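Local coordinates for protein polymerase cofactor VP35 (Reston ebolavirus, PDB 3L2A) that binds RNA, probably double-stranded, through its interferon inhibitory domain, helps the virus evade the host interferon response and serves as a polymerase cofactor in RNA replication, at residues D19-P22 with F28-L31; Q53-D58 with Q63-Q68; Q68-V73 with P107-G112. All coordinates share one frame; numbering follows the deposited sequence. Where two conformers were deposited one is given.

Contact 1: residues D19-P22 with F28-L31; sequences DHLP and FHQL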
ATOM      1  N   ASP A  19       6.305 -10.973   5.313  1.00 22.48           N
ATOM      2  CA  ASP A  19       6.443 -12.328   5.859  1.00 23.35           C
ATOM      3  C   ASP A  19       5.150 -13.124   5.741  1.00 22.38           C
ATOM      4  O   ASP A  19       5.174 -14.348   5.636  1.00 22.37           O
ATOM      5  CB  ASP A  19       6.878 -12.256   7.342  1.00 25.22           C
ATOM      6  CG  ASP A  19       8.391 -12.186   7.519  1.00 28.54           C
ATOM      7  OD1 ASP A  19       9.153 -12.328   6.538  1.00 30.38           O
ATOM      8  OD2 ASP A  19       8.831 -11.977   8.673  1.00 32.11           O
ATOM      9  N   HIS A  20       4.000 -12.462   5.797  0.50 22.36           N
ATOM     10  CA  HIS A  20       2.765 -13.215   5.677  0.50 22.61           C
ATOM     11  C   HIS A  20       1.922 -12.871   4.447  0.50 21.06           C
ATOM     12  O   HIS A  20       0.714 -13.095   4.441  0.50 21.37           O
ATOM     13  CB  HIS A  20       1.945 -13.186   6.975  0.50 24.48           C
ATOM     14  CG  HIS A  20       2.409 -14.175   8.000  0.50 26.70           C
ATOM     15  ND1 HIS A  20       2.219 -15.534   7.861  0.50 28.38           N
ATOM     16  CD2 HIS A  20       3.047 -14.004   9.183  0.50 29.91           C
ATOM     17  CE1 HIS A  20       2.729 -16.157   8.910  0.50 29.53           C
ATOM     18  NE2 HIS A  20       3.238 -15.252   9.726  0.50 30.86           N
ATOM     19  N   LEU A  21       2.566 -12.354   3.402  1.00 19.61           N
ATOM     20  CA  LEU A  21       1.909 -12.268   2.086  1.00 17.82           C
ATOM     21  C   LEU A  21       2.338 -13.374   1.112  1.00 17.85           C
ATOM     22  O   LEU A  21       3.532 -13.680   1.000  1.00 18.42           O
ATOM     23  CB  LEU A  21       2.209 -10.917   1.428  1.00 17.29           C
ATOM     24  CG  LEU A  21       1.609  -9.660   2.073  1.00 15.58           C
ATOM     25  CD1 LEU A  21       2.133  -8.429   1.365  1.00 16.28           C
ATOM     26  CD2 LEU A  21       0.046  -9.666   2.009  1.00 16.32           C
ATOM     27  N   PRO A  22       1.379 -13.935   0.370  1.00 17.69           N
ATOM     28  CA  PRO A  22       1.702 -14.877  -0.700  1.00 19.25           C
ATOM     29  C   PRO A  22       2.250 -14.186  -1.930  1.00 20.20           C
ATOM     30  O   PRO A  22       1.980 -13.007  -2.137  1.00 20.03           O
ATOM     31  CB  PRO A  22       0.345 -15.495  -1.048  1.00 19.35           C
ATOM     32  CG  PRO A  22      -0.671 -14.365  -0.689  1.00 19.45           C
ATOM     33  CD  PRO A  22      -0.086 -13.741   0.539  1.00 17.88           C
ATOM     34  N   PHE A  28      -0.637  -6.069  -3.007  1.00 15.47           N
ATOM     35  CA  PHE A  28      -0.464  -5.919  -1.550  1.00 14.11           C
ATOM     36  C   PHE A  28       0.978  -5.678  -1.156  1.00 14.52           C
ATOM     37  O   PHE A  28       1.241  -4.954  -0.174  1.00 15.06           O
ATOM     38  CB  PHE A  28      -1.074  -7.117  -0.818  1.00 14.01           C
ATOM     39  CG  PHE A  28      -2.565  -7.114  -0.881  1.00 13.60           C
ATOM     40  CD1 PHE A  28      -3.306  -6.289  -0.034  1.00 15.69           C
ATOM     41  CD2 PHE A  28      -3.231  -7.873  -1.850  1.00 15.49           C
ATOM     42  CE1 PHE A  28      -4.708  -6.237  -0.096  1.00 18.17           C
ATOM     43  CE2 PHE A  28      -4.618  -7.825  -1.939  1.00 15.09           C
ATOM     44  CZ  PHE A  28      -5.369  -7.016  -1.078  1.00 17.62           C
ATOM     45  N   HIS A  29       1.916  -6.269  -1.898  1.00 14.57           N
ATOM     46  CA  HIS A  29       3.328  -5.911  -1.700  1.00 15.86           C
ATOM     47  C   HIS A  29       3.525  -4.434  -1.987  1.00 16.04           C
ATOM     48  O   HIS A  29       4.185  -3.732  -1.217  1.00 15.93           O
ATOM     49  CB  HIS A  29       4.215  -6.755  -2.586  1.00 17.49           C
ATOM     50  CG  HIS A  29       4.302  -8.181  -2.135  1.00 17.23           C
ATOM     51  ND1 HIS A  29       3.440  -9.157  -2.584  1.00 19.18           N
ATOM     52  CD2 HIS A  29       5.163  -8.794  -1.292  1.00 18.08           C
ATOM     53  CE1 HIS A  29       3.763 -10.314  -2.029  1.00 18.29           C
ATOM     54  NE2 HIS A  29       4.798 -10.118  -1.226  1.00 17.25           N
ATOM     55  N   GLN A  30       2.917  -3.951  -3.073  1.00 16.93           N
ATOM     56  CA  GLN A  30       3.028  -2.526  -3.399  1.00 17.11           C
ATOM     57  C   GLN A  30       2.379  -1.681  -2.299  1.00 16.49           C
ATOM     58  O   GLN A  30       2.936  -0.640  -1.876  1.00 15.56           O
ATOM     59  CB  GLN A  30       2.422  -2.203  -4.767  1.00 18.75           C
ATOM     60  CG  GLN A  30       2.644  -0.762  -5.177  1.00 24.35           C
ATOM     61  CD  GLN A  30       4.110  -0.411  -5.347  1.00 30.74           C
ATOM     62  OE1 GLN A  30       4.647   0.451  -4.635  1.00 35.74           O
ATOM     63  NE2 GLN A  30       4.771  -1.085  -6.274  1.00 31.80           N
ATOM     64  N   LEU A  31       1.226  -2.146  -1.804  1.00 14.80           N
ATOM     65  CA  LEU A  31       0.546  -1.446  -0.696  1.00 14.79           C
ATOM     66  C   LEU A  31       1.383  -1.366   0.565  1.00 14.70           C
ATOM     67  O   LEU A  31       1.395  -0.318   1.208  1.00 13.49           O
ATOM     68  CB  LEU A  31      -0.831  -2.055  -0.422  1.00 15.15           C
ATOM     69  CG  LEU A  31      -1.683  -1.311   0.616  1.00 14.56           C
ATOM     70  CD1 LEU A  31      -1.879   0.194   0.350  1.00 16.13           C
ATOM     71  CD2 LEU A  31      -2.997  -2.026   0.767  1.00 14.49           C
TER
HETATM   72  O   HOH W   1       5.870 -11.983   0.523  1.00 20.95           O
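Leu-21 packs on His-29 and Phe-28 through CB and both methyls. Its CD1 sits over one face of the His-29 imidazole, a CH-pi contact 4.0 Å from the ring centroid and only 5° off the ring normal. CB of Leu-21 lies 3.8 Å from NE2 of His-29. The other methyl, CD2, meets CB of Phe-28 at 4.0 Å, and the two side chains cross at about a right angle. The Phe-28 ring itself turns away from segment 19-22 and packs on Gln-63 and Ile-129.

Segment 19-22 leads from helix 10-19 toward helix 27-41, so the contact folds a helix-helix connection back onto the first turn of the second helix. The two segments belong to the helical part of the VP35 interferon inhibitory domain.

Polar contacts gather round the imidazole edge. Pro-22 O lies near the ring plane, 3.2 Å from CE1 of His-29. A water, also in the ring plane, is hydrogen-bonded to NE2 of His-29 at 2.8 Å and to Leu-21 O at 2.9 Å. On the other ring nitrogen, ND1 is hydrogen-bonded to Thr-26 OG1. Contacts at both nitrogens should limit rotation of the ring. Tyr-18 adds an edge-to-face ring contact with His-29.

Contact 2: residues Q53-D58 with Q63-Q68; sequences QASLAD and QCALIQ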
ATOM      1  N   GLN A  53      -1.325  -5.517  13.762  1.00 15.46           N
ATOM      2  CA  GLN A  53      -1.403  -6.578  14.756  1.00 16.55           C
ATOM      3  C   GLN A  53      -2.824  -6.810  15.264  1.00 16.02           C
ATOM      4  O   GLN A  53      -3.247  -7.961  15.465  1.00 17.99           O
ATOM      5  CB  GLN A  53      -0.547  -6.193  15.955  1.00 17.42           C
ATOM      6  CG  GLN A  53       0.917  -6.491  15.831  1.00 20.31           C
ATOM      7  CD  GLN A  53       1.554  -6.680  17.246  1.00 26.08           C
ATOM      8  OE1 GLN A  53       1.367  -5.853  18.107  1.00 23.94           O
ATOM      9  NE2 GLN A  53       2.248  -7.798  17.468  1.00 28.73           N
ATOM     10  N   ALA A  54      -3.540  -5.722  15.532  1.00 16.52           N
ATOM     11  CA  ALA A  54      -4.890  -5.821  16.076  1.00 17.81           C
ATOM     12  C   ALA A  54      -5.810  -6.475  15.061  1.00 17.82           C
ATOM     13  O   ALA A  54      -6.693  -7.229  15.443  1.00 19.94           O
ATOM     14  CB  ALA A  54      -5.415  -4.469  16.480  1.00 19.18           C
ATOM     15  N   SER A  55      -5.596  -6.203  13.771  1.00 16.51           N
ATOM     16  CA  SER A  55      -6.459  -6.795  12.746  1.00 16.75           C
ATOM     17  C   SER A  55      -6.199  -8.269  12.601  1.00 16.86           C
ATOM     18  O   SER A  55      -7.141  -9.065  12.460  1.00 17.22           O
ATOM     19  CB  SER A  55      -6.288  -6.069  11.407  1.00 17.39           C
ATOM     20  OG  SER A  55      -6.812  -4.756  11.519  1.00 21.20           O
ATOM     21  N   LEU A  56      -4.929  -8.657  12.640  1.00 16.02           N
ATOM     22  CA  LEU A  56      -4.584 -10.075  12.558  1.00 17.62           C
ATOM     23  C   LEU A  56      -5.162 -10.810  13.754  1.00 19.67           C
ATOM     24  O   LEU A  56      -5.621 -11.950  13.617  1.00 21.82           O
ATOM     25  CB  LEU A  56      -3.086 -10.291  12.531  1.00 16.60           C
ATOM     26  CG  LEU A  56      -2.334  -9.750  11.310  1.00 16.58           C
ATOM     27  CD1 LEU A  56      -0.844 -10.054  11.512  1.00 21.09           C
ATOM     28  CD2 LEU A  56      -2.842 -10.315  10.001  1.00 20.54           C
ATOM     29  N   ALA A  57      -5.166 -10.160  14.906  1.00 21.25           N
ATOM     30  CA  ALA A  57      -5.694 -10.801  16.126  1.00 23.44           C
ATOM     31  C   ALA A  57      -7.211 -11.020  16.035  1.00 24.65           C
ATOM     32  O   ALA A  57      -7.754 -11.941  16.683  1.00 26.64           O
ATOM     33  CB  ALA A  57      -5.345  -9.986  17.347  1.00 24.20           C
ATOM     34  N   ASP A  58      -7.883 -10.171  15.255  1.00 23.63           N
ATOM     35  CA  ASP A  58      -9.312 -10.297  14.927  1.00 25.13           C
ATOM     36  C   ASP A  58      -9.620 -11.402  13.900  1.00 24.47           C
ATOM     37  O   ASP A  58     -10.791 -11.630  13.570  1.00 25.69           O
ATOM     38  CB  ASP A  58      -9.862  -8.988  14.346  1.00 25.60           C
ATOM     39  CG  ASP A  58      -9.945  -7.860  15.359  1.00 30.44           C
ATOM     40  OD1 ASP A  58      -9.878  -8.108  16.577  1.00 34.01           O
ATOM     41  OD2 ASP A  58     -10.067  -6.698  14.898  1.00 35.72           O
ATOM     42  N   GLN A  63      -3.901  -9.379   4.089  1.00 13.14           N
ATOM     43  CA  GLN A  63      -4.389  -8.490   3.056  1.00 13.51           C
ATOM     44  C   GLN A  63      -5.554  -7.618   3.565  1.00 14.02           C
ATOM     45  O   GLN A  63      -5.596  -6.392   3.319  1.00 14.99           O
ATOM     46  CB  GLN A  63      -4.818  -9.328   1.851  1.00 12.74           C
ATOM     47  CG  GLN A  63      -3.658 -10.091   1.187  1.00 13.11           C
ATOM     48  CD  GLN A  63      -3.566 -11.526   1.651  1.00 11.77           C
ATOM     49  OE1 GLN A  63      -3.840 -11.849   2.822  1.00 13.68           O
ATOM     50  NE2 GLN A  63      -3.213 -12.410   0.732  1.00 12.96           N
ATOM     51  N   CYS A  64      -6.475  -8.243   4.294  1.00 13.70           N
ATOM     52  CA  CYS A  64      -7.554  -7.514   4.917  1.00 14.25           C
ATOM     53  C   CYS A  64      -7.013  -6.522   5.930  1.00 15.15           C
ATOM     54  O   CYS A  64      -7.488  -5.381   5.981  1.00 13.77           O
ATOM     55  CB  CYS A  64      -8.555  -8.473   5.557  1.00 15.24           C
ATOM     56  SG  CYS A  64      -9.945  -7.621   6.318  1.00 18.75           S
ATOM     57  N   ALA A  65      -6.009  -6.942   6.714  1.00 14.83           N
ATOM     58  CA  ALA A  65      -5.379  -6.054   7.707  1.00 15.40           C
ATOM     59  C   ALA A  65      -4.825  -4.776   7.052  1.00 14.99           C
ATOM     60  O   ALA A  65      -4.975  -3.665   7.579  1.00 16.10           O
ATOM     61  CB  ALA A  65      -4.283  -6.827   8.492  1.00 16.18           C
ATOM     62  N   LEU A  66      -4.230  -4.927   5.864  1.00 14.00           N
ATOM     63  CA  LEU A  66      -3.703  -3.775   5.137  1.00 14.71           C
ATOM     64  C   LEU A  66      -4.819  -2.877   4.651  1.00 15.01           C
ATOM     65  O   LEU A  66      -4.713  -1.654   4.715  1.00 15.84           O
ATOM     66  CB  LEU A  66      -2.850  -4.243   3.975  1.00 14.25           C
ATOM     67  CG  LEU A  66      -1.534  -4.945   4.358  1.00 14.99           C
ATOM     68  CD1 LEU A  66      -0.947  -5.607   3.128  1.00 18.43           C
ATOM     69  CD2 LEU A  66      -0.525  -3.941   4.967  1.00 17.10           C
ATOM     70  N   ILE A  67      -5.887  -3.472   4.132  1.00 14.11           N
ATOM     71  CA  ILE A  67      -7.049  -2.650   3.771  1.00 16.03           C
ATOM     72  C   ILE A  67      -7.564  -1.866   4.984  1.00 16.41           C
ATOM     73  O   ILE A  67      -7.834  -0.670   4.904  1.00 18.18           O
ATOM     74  CB  ILE A  67      -8.176  -3.517   3.165  1.00 17.22           C
ATOM     75  CG1 ILE A  67      -7.732  -4.084   1.810  1.00 15.71           C
ATOM     76  CG2 ILE A  67      -9.492  -2.713   3.029  1.00 18.70           C
ATOM     77  CD1 ILE A  67      -8.731  -5.085   1.206  1.00 18.89           C
ATOM     78  N   GLN A  68      -7.657  -2.542   6.125  1.00 16.46           N
ATOM     79  CA  GLN A  68      -8.179  -1.894   7.317  1.00 18.20           C
ATOM     80  C   GLN A  68      -7.293  -0.738   7.764  1.00 18.56           C
ATOM     81  O   GLN A  68      -7.803   0.299   8.199  1.00 19.39           O
ATOM     82  CB  GLN A  68      -8.416  -2.930   8.418  1.00 19.83           C
ATOM     83  CG  GLN A  68      -9.497  -3.965   8.045  1.00 21.28           C
ATOM     84  CD  GLN A  68     -10.884  -3.393   7.776  1.00 28.15           C
ATOM     85  OE1 GLN A  68     -11.167  -2.866   6.696  1.00 32.63           O
ATOM     86  NE2 GLN A  68     -11.786  -3.573   8.734  1.00 36.42           N
TER
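Ser-55, which meets Ala-65 through its CB, has OG opposite its own carbonyl carbon (chi1 -68°). CB points at Ala-65 from the backbone. The torsion puts OG to one side, on a carbonyl of the same helix, where it is hydrogen-bonded to Glu-51 O one turn earlier. Leu-56 has its CG placed in the same way. Its chi2 of 179° sets CD1 anti to CA, and the other methyl, CD2, meets Ala-65 CB.

The centre of the contact is small against small. Ser-55 CB meets Ala-65 CB at 3.6 Å, and both CB atoms point across the interface. The two CA atoms of Ser-55 and Ala-65 are 5.2 Å apart, a short spacing that goes with the slight bulk of serine and alanine. Ala-65 CB lies 4.1 Å from Leu-56 CD2. The alanine methyl therefore touches two consecutive residues of helix 45-57. One turn further along helix 62-72, Gln-68 CB lies 3.9 Å from Ser-55 OG. Beyond that CB the chain of Gln-68 bends at chi2 and leads its amide away, toward Lys-71.

The contact belongs to a helical hairpin. Segments 53-57 and 63-68 approach to 8.8 Å between axes, with 133° between their directions, so they run roughly antiparallel but well splayed. A short turn joins them. The other flank of helix 62-72 is met by helix 27-41, where Leu-66 packs on Leu-31, Val-32 and Ile-35. Helix 62-72 thus lies between helices 45-57 and 27-41, and Ile-67 reaches Ile-129 just beyond strand 124-128.

Contact 3: residues Q68-V73 with P107-G112; sequences QITKRV and PKIDRG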
ATOM      1  N   GLN A  68      -7.657  -2.542   6.125  1.00 16.46           N
ATOM      2  CA  GLN A  68      -8.179  -1.894   7.317  1.00 18.20           C
ATOM      3  C   GLN A  68      -7.293  -0.738   7.764  1.00 18.56           C
ATOM      4  O   GLN A  68      -7.803   0.299   8.199  1.00 19.39           O
ATOM      5  CB  GLN A  68      -8.416  -2.930   8.418  1.00 19.83           C
ATOM      6  CG  GLN A  68      -9.497  -3.965   8.045  1.00 21.28           C
ATOM      7  CD  GLN A  68     -10.884  -3.393   7.776  1.00 28.15           C
ATOM      8  OE1 GLN A  68     -11.167  -2.866   6.696  1.00 32.63           O
ATOM      9  NE2 GLN A  68     -11.786  -3.573   8.734  1.00 36.42           N
ATOM     10  N   ILE A  69      -5.977  -0.900   7.646  1.00 17.49           N
ATOM     11  CA  ILE A  69      -5.044   0.207   7.935  1.00 18.59           C
ATOM     12  C   ILE A  69      -5.422   1.432   7.136  1.00 18.97           C
ATOM     13  O   ILE A  69      -5.516   2.540   7.689  1.00 19.61           O
ATOM     14  CB  ILE A  69      -3.557  -0.176   7.700  1.00 17.96           C
ATOM     15  CG1 ILE A  69      -3.084  -1.157   8.789  1.00 18.84           C
ATOM     16  CG2 ILE A  69      -2.654   1.096   7.618  1.00 17.75           C
ATOM     17  CD1 ILE A  69      -1.822  -2.004   8.413  1.00 20.01           C
ATOM     18  N   THR A  70      -5.675   1.249   5.849  1.00 18.73           N
ATOM     19  CA  THR A  70      -5.960   2.409   4.961  1.00 20.21           C
ATOM     20  C   THR A  70      -7.249   3.125   5.355  1.00 22.05           C
ATOM     21  O   THR A  70      -7.375   4.334   5.158  1.00 22.47           O
ATOM     22  CB  THR A  70      -5.999   2.038   3.480  1.00 20.26           C
ATOM     23  OG1 THR A  70      -7.135   1.214   3.182  1.00 22.11           O
ATOM     24  CG2 THR A  70      -4.689   1.326   3.069  1.00 19.62           C
ATOM     25  N   LYS A  71      -8.160   2.372   5.959  1.00 22.90           N
ATOM     26  CA  LYS A  71      -9.462   2.884   6.401  1.00 25.64           C
ATOM     27  C   LYS A  71      -9.459   3.463   7.825  1.00 26.20           C
ATOM     28  O   LYS A  71     -10.236   4.377   8.138  1.00 29.14           O
ATOM     29  CB  LYS A  71     -10.488   1.746   6.313  1.00 27.19           C
ATOM     30  CG  LYS A  71     -10.820   1.368   4.861  1.00 28.59           C
ATOM     31  CD  LYS A  71     -11.462  -0.014   4.748  1.00 30.67           C
ATOM     32  CE  LYS A  71     -12.795  -0.119   5.464  1.00 32.74           C
ATOM     33  NZ  LYS A  71     -13.247  -1.563   5.499  1.00 34.46           N
ATOM     34  N   ARG A  72      -8.613   2.927   8.693  0.50 25.29           N
ATOM     35  CA  ARG A  72      -8.673   3.320  10.098  0.50 26.10           C
ATOM     36  C   ARG A  72      -7.756   4.500  10.395  0.50 24.94           C
ATOM     37  O   ARG A  72      -8.124   5.394  11.153  0.50 26.49           O
ATOM     38  CB  ARG A  72      -8.357   2.134  11.011  0.50 26.80           C
ATOM     39  CG  ARG A  72      -9.371   1.012  10.901  0.50 28.12           C
ATOM     40  CD  ARG A  72      -9.093  -0.120  11.872  0.50 30.74           C
ATOM     41  NE  ARG A  72     -10.013  -1.230  11.635  0.50 31.52           N
ATOM     42  CZ  ARG A  72      -9.770  -2.500  11.935  0.50 32.32           C
ATOM     43  NH1 ARG A  72      -8.627  -2.862  12.507  0.50 31.72           N
ATOM     44  NH2 ARG A  72     -10.688  -3.415  11.669  0.50 34.37           N
ATOM     45  N   VAL A  73      -6.576   4.500   9.778  1.00 22.50           N
ATOM     46  CA  VAL A  73      -5.519   5.424  10.151  1.00 21.08           C
ATOM     47  C   VAL A  73      -5.665   6.706   9.331  1.00 20.12           C
ATOM     48  O   VAL A  73      -5.538   6.652   8.104  1.00 19.44           O
ATOM     49  CB  VAL A  73      -4.124   4.772   9.967  1.00 20.19           C
ATOM     50  CG1 VAL A  73      -3.033   5.711  10.435  1.00 20.38           C
ATOM     51  CG2 VAL A  73      -4.032   3.430  10.737  1.00 20.55           C
ATOM     52  N   PRO A 107      -8.207  10.114  -6.624  1.00 37.45           N
ATOM     53  CA  PRO A 107      -8.160   8.754  -6.090  1.00 34.14           C
ATOM     54  C   PRO A 107      -7.723   8.759  -4.628  1.00 32.52           C
ATOM     55  O   PRO A 107      -6.843   9.539  -4.230  1.00 32.02           O
ATOM     56  CB  PRO A 107      -7.110   8.067  -6.970  1.00 31.97           C
ATOM     57  CG  PRO A 107      -6.231   9.150  -7.404  1.00 34.15           C
ATOM     58  CD  PRO A 107      -7.128  10.344  -7.602  1.00 36.09           C
ATOM     59  N   LYS A 108      -8.374   7.923  -3.832  1.00 31.35           N
ATOM     60  CA  LYS A 108      -8.131   7.889  -2.402  1.00 30.98           C
ATOM     61  C   LYS A 108      -7.573   6.542  -2.004  1.00 27.32           C
ATOM     62  O   LYS A 108      -8.107   5.513  -2.395  1.00 26.89           O
ATOM     63  CB  LYS A 108      -9.426   8.194  -1.639  1.00 34.85           C
ATOM     64  CG  LYS A 108      -9.980   9.624  -1.853  1.00 39.98           C
ATOM     65  CD  LYS A 108      -9.144  10.682  -1.112  1.00 46.29           C
ATOM     66  CE  LYS A 108      -7.984  11.238  -1.961  1.00 46.69           C
ATOM     67  NZ  LYS A 108      -6.825  11.714  -1.133  1.00 49.39           N
ATOM     68  N   ILE A 109      -6.498   6.546  -1.225  1.00 25.42           N
ATOM     69  CA  ILE A 109      -5.941   5.282  -0.728  1.00 23.69           C
ATOM     70  C   ILE A 109      -7.000   4.432  -0.002  1.00 24.42           C
ATOM     71  O   ILE A 109      -7.023   3.223  -0.185  1.00 24.74           O
ATOM     72  CB  ILE A 109      -4.702   5.521   0.151  1.00 24.01           C
ATOM     73  CG1 ILE A 109      -3.611   6.230  -0.671  1.00 23.86           C
ATOM     74  CG2 ILE A 109      -4.178   4.200   0.735  1.00 22.53           C
ATOM     75  CD1 ILE A 109      -2.443   6.715   0.149  1.00 25.37           C
ATOM     76  N   ASP A 110      -7.870   5.055   0.806  1.00 27.36           N
ATOM     77  CA  ASP A 110      -8.863   4.286   1.586  1.00 29.46           C
ATOM     78  C   ASP A 110      -9.986   3.671   0.740  1.00 30.61           C
ATOM     79  O   ASP A 110     -10.755   2.829   1.226  1.00 33.08           O
ATOM     80  CB  ASP A 110      -9.389   5.070   2.809  1.00 33.37           C
ATOM     81  CG  ASP A 110     -10.479   6.076   2.463  1.00 37.79           C
ATOM     82  OD1 ASP A 110     -11.131   6.577   3.414  1.00 43.68           O
ATOM     83  OD2 ASP A 110     -10.677   6.389   1.274  1.00 39.51           O
ATOM     84  N   ARG A 111     -10.054   4.064  -0.529  1.00 31.37           N
ATOM     85  CA  ARG A 111     -10.972   3.439  -1.479  1.00 30.78           C
ATOM     86  C   ARG A 111     -10.295   2.355  -2.333  1.00 27.26           C
ATOM     87  O   ARG A 111     -10.916   1.785  -3.221  1.00 27.71           O
ATOM     88  CB  ARG A 111     -11.636   4.485  -2.363  1.00 33.19           C
ATOM     89  CG  ARG A 111     -12.493   5.453  -1.582  1.00 39.31           C
ATOM     90  CD  ARG A 111     -13.253   6.363  -2.519  1.00 45.75           C
ATOM     91  NE  ARG A 111     -14.140   7.267  -1.795  1.00 52.85           N
ATOM     92  CZ  ARG A 111     -15.051   8.043  -2.376  1.00 57.96           C
ATOM     93  NH1 ARG A 111     -15.200   8.020  -3.696  1.00 59.44           N
ATOM     94  NH2 ARG A 111     -15.817   8.837  -1.639  1.00 62.17           N
ATOM     95  N   GLY A 112      -9.030   2.051  -2.041  1.00 24.75           N
ATOM     96  CA  GLY A 112      -8.358   0.921  -2.687  1.00 21.07           C
ATOM     97  C   GLY A 112      -7.280   1.320  -3.694  1.00 19.84           C
ATOM     98  O   GLY A 112      -6.632   0.463  -4.266  1.00 19.79           O
TER
HETATM   99  O   HOH W   2      -7.305  -0.093   0.667  1.00 32.30           O
HETATM  100  O   HOH W   3     -11.818   5.635   6.141  1.00 42.16           O
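The CB of Thr-70 lies 3.9 Å from Ile-109 CG2. From there the side chain forks. The methyl CG2 of Thr-70 meets Ile-109 CG2 at 3.7 Å, methyl to methyl, and the two side chains cross at about a right angle. The hydroxyl branch stands between the backbone N and the carbonyl carbon (chi1 69°). This position lets OG1 bond to Ile-67 O in the preceding turn of its helix. At this tip OG1 also lies alongside Asp-110 CA and Ile-109 O. A water donates a hydrogen bond to Thr-70 OG1 at 2.8 Å and makes a weak one to Ile-109 O. Ile-67 O and the water both bind the hydroxyl.

Asp-110 closes on the helix backbone. Its CB comes within 3.2 Å of Thr-70 O. A second water bridges the carboxylate, donating to Asp-110 OD1 at 3.0 Å and to Lys-71 O at 2.8 Å. Lys-71 contributes its CG, 3.9 Å from Asp-110 O. Its chain then bends at chi3 and leads away from the loop. There Lys-71 NZ bonds to Gln-68 OE1 at 2.7 Å, on a lone pair in the carbonyl plane.

The contact sets the last turn of helix 62-72 against the 3-10 turn 109-111, just ahead of strand 113-118. It joins the helical part of the domain to the loop that leads into its beta sheet. Helix 75-78 lies alongside, with Phe-76 touching both Ile-69 and Ile-109. Gly-112 pairs through its backbone with Ile-129, next to strand 124-128.

From the N terminus, contact 1 comes first and closes the short loop between helices 10-19 and 27-41. Contact 2 closes the next tight connection, between helices 45-57 and 62-72. Contact 3 spans a longer excursion, through helix 75-78 and strands 83-85 and 100-102, before the chain returns at 107-112. The three follow in series; none nests in or crosses another. Helix 62-72 links them. Gln-63 near its start packs on Leu-21 and Pro-22. Gln-68 is shared by the segments of contacts 2 and 3 and touches across only the former. Leu-31 also touches Thr-70. Contact 1 lays a loop on a helix, contact 2 joins two helices, and contact 3 ties this helical part to the loop that leads into the sheet.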